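PDB 1KKR: 3-methylaspartate ammonia-lyase from Citrobacter amalonaticus, which catalyses the reversible, magnesium-dependent anti elimination of ammonia from L-threo-(2S,3S)-3-methylaspartate to give mesaconate, a step of glutamate degradation. Local coordinates for residues Phe15-Gln20 / Gln73-Gly78; Arg148-Val153 / Ala368-His373; Cys361-Ile366 / Leu384-Met389. All blocks are in the same frame, centred on the assembly; numbering follows the deposited sequence.

Contact 1: Phe15-Gln20 / Gln73-Gly78; sequences FYFDDQ and QYSGAG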
loop_
_atom_site.group_PDB
_atom_site.type_symbol
_atom_site.label_atom_id
_atom_site.label_comp_id
_atom_site.label_asym_id
_atom_site.label_seq_id
_atom_site.Cartn_x
_atom_site.Cartn_y
_atom_site.Cartn_z
ATOM N N PHE A 15 6.735 6.271 -1.618
ATOM C CA PHE A 15 6.605 7.533 -2.340
ATOM C C PHE A 15 7.898 8.004 -2.993
ATOM O O PHE A 15 8.487 7.253 -3.739
ATOM C CB PHE A 15 5.861 8.620 -1.554
ATOM C CG PHE A 15 5.130 9.619 -2.456
ATOM C CD1 PHE A 15 4.166 9.215 -3.358
ATOM C CD2 PHE A 15 5.451 10.957 -2.413
ATOM C CE1 PHE A 15 3.581 10.131 -4.201
ATOM C CE2 PHE A 15 4.830 11.866 -3.216
ATOM C CZ PHE A 15 3.908 11.470 -4.109
ATOM N N TYR A 16 8.241 9.282 -2.867
ATOM C CA TYR A 16 9.335 9.871 -3.605
ATOM C C TYR A 16 10.120 10.708 -2.627
ATOM O O TYR A 16 9.569 11.263 -1.674
ATOM C CB TYR A 16 8.799 10.726 -4.843
ATOM C CG TYR A 16 8.145 9.745 -5.779
ATOM C CD1 TYR A 16 6.845 9.299 -5.554
ATOM C CD2 TYR A 16 8.885 9.132 -6.774
ATOM C CE1 TYR A 16 6.288 8.333 -6.323
ATOM C CE2 TYR A 16 8.353 8.179 -7.538
ATOM C CZ TYR A 16 7.072 7.745 -7.304
ATOM O OH TYR A 16 6.648 6.717 -8.088
ATOM N N PHE A 17 11.419 10.750 -2.843
ATOM C CA PHE A 17 12.213 11.808 -2.281
ATOM C C PHE A 17 12.020 13.084 -3.099
ATOM O O PHE A 17 12.308 13.069 -4.287
ATOM C CB PHE A 17 13.683 11.459 -2.349
ATOM C CG PHE A 17 14.052 10.324 -1.484
ATOM C CD1 PHE A 17 13.539 10.235 -0.242
ATOM C CD2 PHE A 17 14.890 9.328 -1.927
ATOM C CE1 PHE A 17 13.880 9.198 0.583
ATOM C CE2 PHE A 17 15.225 8.276 -1.094
ATOM C CZ PHE A 17 14.724 8.219 0.149
ATOM N N ASP A 18 11.619 14.184 -2.460
ATOM C CA ASP A 18 11.454 15.472 -3.145
ATOM C C ASP A 18 12.433 16.518 -2.599
ATOM O O ASP A 18 12.630 16.635 -1.381
ATOM C CB ASP A 18 10.021 16.016 -2.995
ATOM C CG ASP A 18 8.980 15.267 -3.844
ATOM O OD1 ASP A 18 9.354 14.587 -4.839
ATOM O OD2 ASP A 18 7.750 15.369 -3.595
ATOM N N ASP A 19 13.008 17.319 -3.482
ATOM C CA ASP A 19 13.840 18.427 -3.038
ATOM C C ASP A 19 12.953 19.609 -2.729
ATOM O O ASP A 19 12.609 20.419 -3.592
ATOM C CB ASP A 19 14.825 18.738 -4.130
ATOM C CG ASP A 19 15.709 19.932 -3.858
ATOM O OD1 ASP A 19 15.477 20.787 -2.962
ATOM O OD2 ASP A 19 16.699 20.052 -4.606
ATOM N N GLN A 20 12.575 19.678 -1.471
ATOM C CA GLN A 20 11.762 20.748 -0.967
ATOM C C GLN A 20 12.257 22.145 -1.347
ATOM O O GLN A 20 11.457 23.023 -1.628
ATOM C CB GLN A 20 11.763 20.678 0.551
ATOM C CG GLN A 20 10.485 21.225 1.141
ATOM C CD GLN A 20 10.447 21.154 2.671
ATOM O OE1 GLN A 20 11.454 21.409 3.328
ATOM N NE2 GLN A 20 9.284 20.810 3.233
ATOM N N GLN A 73 9.592 12.275 2.998
ATOM C CA GLN A 73 9.536 12.729 1.639
ATOM C C GLN A 73 10.580 13.799 1.391
ATOM O O GLN A 73 11.386 13.705 0.449
ATOM C CB GLN A 73 8.094 13.160 1.322
ATOM C CG GLN A 73 7.874 13.899 0.047
ATOM C CD GLN A 73 6.439 14.318 -0.108
ATOM O OE1 GLN A 73 5.667 14.240 0.862
ATOM N NE2 GLN A 73 6.069 14.790 -1.309
ATOM N N TYR A 74 10.641 14.787 2.255
ATOM C CA TYR A 74 11.645 15.821 2.064
ATOM C C TYR A 74 12.985 15.438 2.781
ATOM O O TYR A 74 13.436 16.095 3.677
ATOM C CB TYR A 74 11.038 17.124 2.530
ATOM C CG TYR A 74 9.796 17.488 1.737
ATOM C CD1 TYR A 74 9.844 17.618 0.350
ATOM C CD2 TYR A 74 8.592 17.706 2.372
ATOM C CE1 TYR A 74 8.723 17.936 -0.386
ATOM C CE2 TYR A 74 7.464 18.011 1.645
ATOM C CZ TYR A 74 7.541 18.132 0.264
ATOM O OH TYR A 74 6.434 18.468 -0.467
ATOM N N SER A 75 13.611 14.356 2.356
ATOM C CA SER A 75 14.790 13.810 3.035
ATOM C C SER A 75 15.889 14.845 2.750
ATOM O O SER A 75 16.100 15.186 1.604
ATOM C CB SER A 75 15.061 12.387 2.488
ATOM O OG SER A 75 16.419 11.973 2.429
ATOM N N GLY A 76 16.509 15.387 3.805
ATOM C CA GLY A 76 17.410 16.539 3.731
ATOM C C GLY A 76 16.836 17.922 4.113
ATOM O O GLY A 76 17.086 18.788 3.298
ATOM N N ALA A 77 16.240 18.211 5.311
ATOM C CA ALA A 77 15.522 19.519 5.520
ATOM C C ALA A 77 14.631 19.874 6.830
ATOM O O ALA A 77 13.883 19.045 7.357
ATOM C CB ALA A 77 14.621 19.704 4.249
ATOM N N GLY A 78 14.651 21.127 7.309
ATOM C CA GLY A 78 13.846 21.516 8.477
ATOM C C GLY A 78 14.404 20.976 9.789
ATOM O O GLY A 78 13.750 21.033 10.842
HETATM O O HOH W 1 14.255 17.612 0.367
HETATM O O HOH W 2 6.495 17.747 -2.968
#
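Two direct hydrogen bonds tie Asp-18 to Gln-73, one through the backbone and one through the side chains. The amide of Asp-18 donates to the carbonyl of Gln-73 (N to O 3.0 Å). The second bond runs the other way: Gln-73 NE2 donates a hydrogen bond to Asp-18 OD2 at 2.9 Å, nearly straight. OD2 lies in the amide plane of Gln-73, yet the nitrogen meets the carboxylate from above its plane, the two planes being 56° apart. Gln-73 reaches this far because CG is anti to the backbone N (chi1 169°) and the chain beyond is extended. Arg-47, on strand 47-59, forms a salt bridge with the other oxygen of Asp-18, OD1.

Water extends the polar network. One molecule donates to Asp-18 O and Ser-75 O, and another bridges Asp-18 OD2 and the hydroxyl of Tyr-74.

The packing centres on the Tyr-74 ring, which lies between two glutamine side chains. CG of Gln-73 sits over one face and CG of Gln-20 over the other, the latter 3.9 Å from the ring centroid in a CH-pi contact. The Gln-20 amide continues over the ring, its plane tilted 28° from it, with NE2 3.3 Å from Tyr-74 CD2. At the ring edge lies Asp-18 O. Earlier in the chain, the edge of Phe-15 meets Gln-73 NE2, while Phe-17 CD1 packs on Ser-75 CB at 3.8 Å.

Gln-73 also touches the bound 3-methylaspartate. With its amide nitrogen held by Asp-18, and Asp-18 in turn paired with Arg-47, the chemistry implies a second shell that probably fixes the orientation of this glutamine beside the substrate.

Contact 2: Arg148-Val153 / Ala368-His373; sequences RLKTEV and ARTCVH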
loop_
_atom_site.group_PDB
_atom_site.type_symbol
_atom_site.label_atom_id
_atom_site.label_comp_id
_atom_site.label_asym_id
_atom_site.label_seq_id
_atom_site.Cartn_x
_atom_site.Cartn_y
_atom_site.Cartn_z
ATOM N N ARG A 148 5.519 -12.711 22.264
ATOM C CA ARG A 148 4.714 -11.550 22.507
ATOM C C ARG A 148 4.516 -10.861 21.169
ATOM O O ARG A 148 5.259 -11.083 20.215
ATOM C CB ARG A 148 5.480 -10.594 23.458
ATOM C CG ARG A 148 5.384 -10.994 24.951
ATOM C CD ARG A 148 6.178 -10.183 25.953
ATOM N NE ARG A 148 7.606 -10.216 25.711
ATOM C CZ ARG A 148 8.433 -9.365 26.239
ATOM N NH1 ARG A 148 7.941 -8.448 27.058
ATOM N NH2 ARG A 148 9.733 -9.451 26.015
ATOM N N LEU A 149 3.487 -10.049 21.110
ATOM C CA LEU A 149 3.326 -9.100 20.028
ATOM C C LEU A 149 4.208 -7.892 20.326
ATOM O O LEU A 149 4.490 -7.600 21.507
ATOM C CB LEU A 149 1.890 -8.612 19.993
ATOM C CG LEU A 149 0.859 -9.755 19.915
ATOM C CD1 LEU A 149 -0.559 -9.226 19.721
ATOM C CD2 LEU A 149 1.158 -10.671 18.768
ATOM N N LYS A 150 4.586 -7.156 19.275
ATOM C CA LYS A 150 5.361 -5.904 19.440
ATOM C C LYS A 150 4.676 -4.950 20.477
ATOM O O LYS A 150 5.348 -4.399 21.366
ATOM C CB LYS A 150 5.607 -5.230 18.089
ATOM C CG LYS A 150 6.629 -5.958 17.202
ATOM C CD LYS A 150 6.852 -5.233 15.851
ATOM C CE LYS A 150 5.654 -5.331 14.933
ATOM N NZ LYS A 150 5.534 -6.770 14.518
ATOM N N THR A 151 3.345 -4.828 20.394
ATOM C CA THR A 151 2.592 -4.013 21.314
ATOM C C THR A 151 2.859 -4.408 22.741
ATOM O O THR A 151 3.008 -3.534 23.597
ATOM C CB THR A 151 1.099 -4.110 21.110
ATOM O OG1 THR A 151 0.737 -3.764 19.762
ATOM C CG2 THR A 151 0.470 -3.024 21.871
ATOM N N GLU A 152 2.791 -5.704 23.025
ATOM C CA GLU A 152 3.030 -6.167 24.393
ATOM C C GLU A 152 4.430 -5.847 24.895
ATOM O O GLU A 152 4.605 -5.553 26.071
ATOM C CB GLU A 152 2.735 -7.648 24.556
ATOM C CG GLU A 152 1.304 -7.987 24.221
ATOM C CD GLU A 152 1.058 -9.482 24.129
ATOM O OE1 GLU A 152 1.760 -10.230 23.415
ATOM O OE2 GLU A 152 0.145 -9.922 24.807
ATOM N N VAL A 153 5.425 -5.936 24.032
ATOM C CA VAL A 153 6.796 -5.682 24.442
ATOM C C VAL A 153 6.875 -4.216 24.953
ATOM O O VAL A 153 7.448 -3.901 26.019
ATOM C CB VAL A 153 7.846 -5.953 23.294
ATOM C CG1 VAL A 153 9.164 -5.518 23.711
ATOM C CG2 VAL A 153 8.004 -7.455 22.917
ATOM N N ALA A 368 5.051 1.242 8.885
ATOM C CA ALA A 368 3.718 1.597 9.300
ATOM C C ALA A 368 3.163 0.524 10.204
ATOM O O ALA A 368 2.560 0.848 11.215
ATOM C CB ALA A 368 2.752 1.819 8.084
ATOM N N ARG A 369 3.316 -0.737 9.826
ATOM C CA ARG A 369 2.765 -1.810 10.639
ATOM C C ARG A 369 3.406 -1.790 12.026
ATOM O O ARG A 369 2.703 -1.915 13.025
ATOM C CB ARG A 369 2.896 -3.151 9.927
ATOM C CG ARG A 369 2.288 -4.318 10.619
ATOM C CD ARG A 369 2.457 -5.556 9.740
ATOM N NE ARG A 369 3.800 -6.080 9.707
ATOM C CZ ARG A 369 4.484 -6.361 8.600
ATOM N NH1 ARG A 369 3.963 -6.106 7.399
ATOM N NH2 ARG A 369 5.704 -6.889 8.710
ATOM N N THR A 370 4.701 -1.510 12.100
ATOM C CA THR A 370 5.370 -1.422 13.384
ATOM C C THR A 370 4.823 -0.264 14.180
ATOM O O THR A 370 4.556 -0.452 15.355
ATOM C CB THR A 370 6.845 -1.266 13.199
ATOM O OG1 THR A 370 7.331 -2.360 12.424
ATOM C CG2 THR A 370 7.575 -1.391 14.501
ATOM N N CYS A 371 4.653 0.912 13.553
ATOM C CA CYS A 371 4.058 2.068 14.215
ATOM C C CYS A 371 2.667 1.770 14.834
ATOM O O CYS A 371 2.305 2.349 15.869
ATOM C CB CYS A 371 3.967 3.210 13.236
ATOM S SG CYS A 371 5.544 4.014 12.935
ATOM N N VAL A 372 1.913 0.848 14.219
ATOM C CA VAL A 372 0.572 0.488 14.744
ATOM C C VAL A 372 0.703 -0.085 16.213
ATOM O O VAL A 372 -0.071 0.261 17.126
ATOM C CB VAL A 372 -0.128 -0.491 13.839
ATOM C CG1 VAL A 372 -1.387 -0.984 14.540
ATOM C CG2 VAL A 372 -0.516 0.176 12.452
ATOM N N HIS A 373 1.750 -0.871 16.441
ATOM C CA HIS A 373 2.031 -1.510 17.737
ATOM C C HIS A 373 2.454 -0.472 18.765
ATOM O O HIS A 373 1.987 -0.444 19.913
ATOM C CB HIS A 373 3.034 -2.657 17.571
ATOM C CG HIS A 373 2.450 -3.869 16.897
ATOM N ND1 HIS A 373 2.090 -4.998 17.590
ATOM C CD2 HIS A 373 2.120 -4.112 15.599
ATOM C CE1 HIS A 373 1.566 -5.886 16.759
ATOM N NE2 HIS A 373 1.570 -5.374 15.545
HETATM O O HOH W 3 3.267 -7.223 12.634
HETATM O O HOH W 4 6.434 -6.951 11.552
#
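The N-terminal turn of helix 150-157 meets helix 365-378 most closely at Thr-151 and His-373, with CA atoms 4.4 Å apart, and the backbone N of Thr-151 donates to His-373 ND1 at 3.1 Å. This N-H lies close to the imidazole plane, though the bond is bent to 140°. Accepting it requires a lone pair on ND1, consistent with a proton on NE2, which is hydrogen-bonded to Glu-401. The ring is thus held at both nitrogens.

Lys-150 arches across one face of the same ring. Bends at chi3 and chi4 (-70° and -68°) bring its CE over the imidazole in a CH-pi contact, 4.0 Å from the centroid, while CB of Lys-150 lies 3.6 Å from ND1 of His-373. CD brushes the methyl CG2 of Thr-370. Beyond the ring, Lys-150 NZ makes a salt bridge with Asp-140 and donates to two waters that also accept from Arg-369, one of those guanidinium bonds being weak.

Helix 128-146 contributes Asp-140, and helix 392-410 contributes Glu-401 and packs Thr-405 against both Thr-151 and His-373. The contact therefore joins helix 150-157, in the N-terminal part of the chain, to helix 365-378, which connects strands 354-357 and 382-384 of the parallel barrel sheet.

Contact 3: Cys361-Ile366 / Leu384-Met389; sequences CNETEI and LIKPGM. With 2AS ((2S,3S)-3-methyl-aspartic acid), chain E.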
loop_
_atom_site.group_PDB
_atom_site.type_symbol
_atom_site.label_atom_id
_atom_site.label_comp_id
_atom_site.label_asym_id
_atom_site.label_seq_id
_atom_site.Cartn_x
_atom_site.Cartn_y
_atom_site.Cartn_z
ATOM N N CYS A 361 4.223 9.683 3.796
ATOM C CA CYS A 361 3.797 8.862 2.693
ATOM C C CYS A 361 4.983 8.085 2.184
ATOM O O CYS A 361 4.810 7.099 1.523
ATOM C CB CYS A 361 3.267 9.715 1.523
ATOM S SG CYS A 361 4.430 10.977 0.896
ATOM N N ASN A 362 6.190 8.520 2.516
ATOM C CA ASN A 362 7.396 7.945 1.936
ATOM C C ASN A 362 8.043 6.847 2.749
ATOM O O ASN A 362 9.236 6.566 2.531
ATOM C CB ASN A 362 8.455 9.038 1.703
ATOM C CG ASN A 362 9.606 8.575 0.794
ATOM O OD1 ASN A 362 9.387 7.869 -0.223
ATOM N ND2 ASN A 362 10.848 8.991 1.149
ATOM N N GLU A 363 7.299 6.226 3.671
ATOM C CA GLU A 363 7.840 5.094 4.439
ATOM C C GLU A 363 7.271 3.768 3.888
ATOM O O GLU A 363 6.981 3.701 2.670
ATOM C CB GLU A 363 7.768 5.265 5.944
ATOM C CG GLU A 363 6.404 5.458 6.567
ATOM C CD GLU A 363 6.530 5.831 8.054
ATOM O OE1 GLU A 363 6.241 6.992 8.404
ATOM O OE2 GLU A 363 7.030 4.958 8.801
ATOM N N THR A 364 7.182 2.693 4.677
ATOM C CA THR A 364 6.800 1.403 4.091
ATOM C C THR A 364 5.678 0.714 4.795
ATOM O O THR A 364 5.185 1.207 5.816
ATOM C CB THR A 364 8.014 0.417 4.101
ATOM O OG1 THR A 364 8.329 -0.015 5.445
ATOM C CG2 THR A 364 9.268 1.110 3.636
ATOM N N GLU A 365 5.276 -0.427 4.225
ATOM C CA GLU A 365 4.306 -1.320 4.869
ATOM C C GLU A 365 4.822 -1.796 6.228
ATOM O O GLU A 365 4.054 -1.791 7.172
ATOM C CB GLU A 365 3.819 -2.490 3.982
ATOM C CG GLU A 365 4.544 -3.829 4.016
ATOM C CD GLU A 365 5.963 -3.827 3.463
ATOM O OE1 GLU A 365 6.647 -2.755 3.400
ATOM O OE2 GLU A 365 6.399 -4.956 3.141
ATOM N N ILE A 366 6.087 -2.228 6.317
ATOM C CA ILE A 366 6.704 -2.605 7.611
ATOM C C ILE A 366 6.811 -1.534 8.668
ATOM O O ILE A 366 6.471 -1.805 9.795
ATOM C CB ILE A 366 8.091 -3.307 7.397
ATOM C CG1 ILE A 366 7.847 -4.588 6.570
ATOM C CG2 ILE A 366 8.798 -3.607 8.755
ATOM C CD1 ILE A 366 9.070 -5.439 6.197
ATOM N N LEU A 384 -1.505 8.779 11.711
ATOM C CA LEU A 384 -1.497 8.874 10.245
ATOM C C LEU A 384 -1.652 7.545 9.597
ATOM O O LEU A 384 -0.936 6.601 9.879
ATOM C CB LEU A 384 -0.217 9.538 9.785
ATOM C CG LEU A 384 -0.052 9.698 8.265
ATOM C CD1 LEU A 384 -1.112 10.693 7.825
ATOM C CD2 LEU A 384 1.350 10.223 7.924
ATOM N N ILE A 385 -2.572 7.513 8.655
ATOM C CA ILE A 385 -2.677 6.410 7.743
ATOM C C ILE A 385 -1.493 6.521 6.759
ATOM O O ILE A 385 -1.312 7.527 6.048
ATOM C CB ILE A 385 -4.050 6.443 7.048
ATOM C CG1 ILE A 385 -5.091 6.150 8.093
ATOM C CG2 ILE A 385 -4.200 5.403 5.984
ATOM C CD1 ILE A 385 -6.504 6.555 7.717
ATOM N N LYS A 386 -0.722 5.447 6.646
ATOM C CA LYS A 386 0.462 5.484 5.809
ATOM C C LYS A 386 0.959 4.097 5.528
ATOM O O LYS A 386 0.487 3.116 6.120
ATOM C CB LYS A 386 1.547 6.237 6.594
ATOM C CG LYS A 386 1.971 5.472 7.896
ATOM C CD LYS A 386 2.891 6.265 8.824
ATOM C CE LYS A 386 3.590 5.404 9.897
ATOM N NZ LYS A 386 4.619 6.259 10.618
ATOM N N PRO A 387 1.908 3.959 4.611
ATOM C CA PRO A 387 2.498 5.010 3.799
ATOM C C PRO A 387 1.685 5.172 2.515
ATOM O O PRO A 387 0.595 4.619 2.437
ATOM C CB PRO A 387 3.865 4.398 3.454
ATOM C CG PRO A 387 3.558 2.933 3.269
ATOM C CD PRO A 387 2.436 2.654 4.227
ATOM N N GLY A 388 2.226 5.913 1.544
ATOM C CA GLY A 388 1.665 6.056 0.203
ATOM C C GLY A 388 0.735 7.256 0.061
ATOM O O GLY A 388 0.283 7.832 1.027
HETATM N N MSE A 389 0.476 7.664 -1.170
HETATM C CA MSE A 389 -0.473 8.759 -1.406
HETATM C C MSE A 389 -1.778 8.246 -2.014
HETATM O O MSE A 389 -2.713 9.044 -2.247
HETATM C CB MSE A 389 0.118 9.866 -2.251
HETATM C CG MSE A 389 1.123 10.716 -1.503
HETATM SE SE MSE A 389 0.054 11.765 -0.256
HETATM C CE MSE A 389 1.053 12.298 0.458
HETATM C C 2AS E . 4.236 13.346 4.325
HETATM O O 2AS E . 3.660 12.387 3.803
HETATM C CA 2AS E . 3.512 14.679 4.603
HETATM N N 2AS E . 2.348 14.916 3.727
HETATM C CB 2AS E . 3.205 14.809 6.128
HETATM C CG 2AS E . 2.687 16.187 6.480
HETATM O OD1 2AS E . 2.692 16.626 7.629
HETATM C C4 2AS E . 2.225 13.808 6.737
HETATM O OD2 2AS E . 2.294 16.888 5.565
HETATM O OXT 2AS E . 5.423 13.214 4.637
#
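Glu-363 and Lys-386 form a buried salt bridge, OE1 to NZ 2.8 Å, with the ammonium placed above the carboxylate plane rather than within it. Lys-386 starts with CG between its backbone N and carbonyl carbon (chi1 65°), then runs fully extended to reach the acid. Both charges have further partners: Tyr-132 and Ser-367 bind Glu-363 OE2, and Gly-358 O accepts from the lysine.

A backbone bond joins the loops nearby. Gly-388 N donates to Cys-361 O at 2.8 Å. Just before it, Pro-387 follows a cis peptide bond and presses its ring into the other loop, CB against Glu-363 O at 3.3 Å and CG against Thr-364 C at 3.4 Å.

Apolar packing closes the far end, where the terminal methyl CE of selenomethionine Met-389 lies 3.6 Å from Cys-361 CB. On the ligand side, Cys-361 N donates to O of the 3-methylaspartate, 2.8 Å away and nearly straight at 165°, while Leu-384 CD2 rests near the substrate methyl C4.

Loops following strands 354-357 and 382-384 at the C-terminal ends of the barrel strands thus line the substrate pocket, the usual location of active sites in TIM-barrel enzymes.

All three contacts are largely buried, yet they differ in chemistry according to place. Contacts 1 and 3 adjoin the substrate and touch one another: Asn-362 packs on Phe-15 and Phe-17, joining the N-terminal strand to a barrel loop. Contact 1 relies on amide, carboxylate and water bonds around a tyrosine, whereas contact 3 combines an internal ion pair with a cis-proline and a direct bond to the ligand. Contact 2, whose centre is about 27 Å from that of contact 1, lies away from the substrate and metal sites and turns on a histidine between helices. It shares helix 365-378 with contact 3, where Ala-368 and Cys-371 pack against Lys-386.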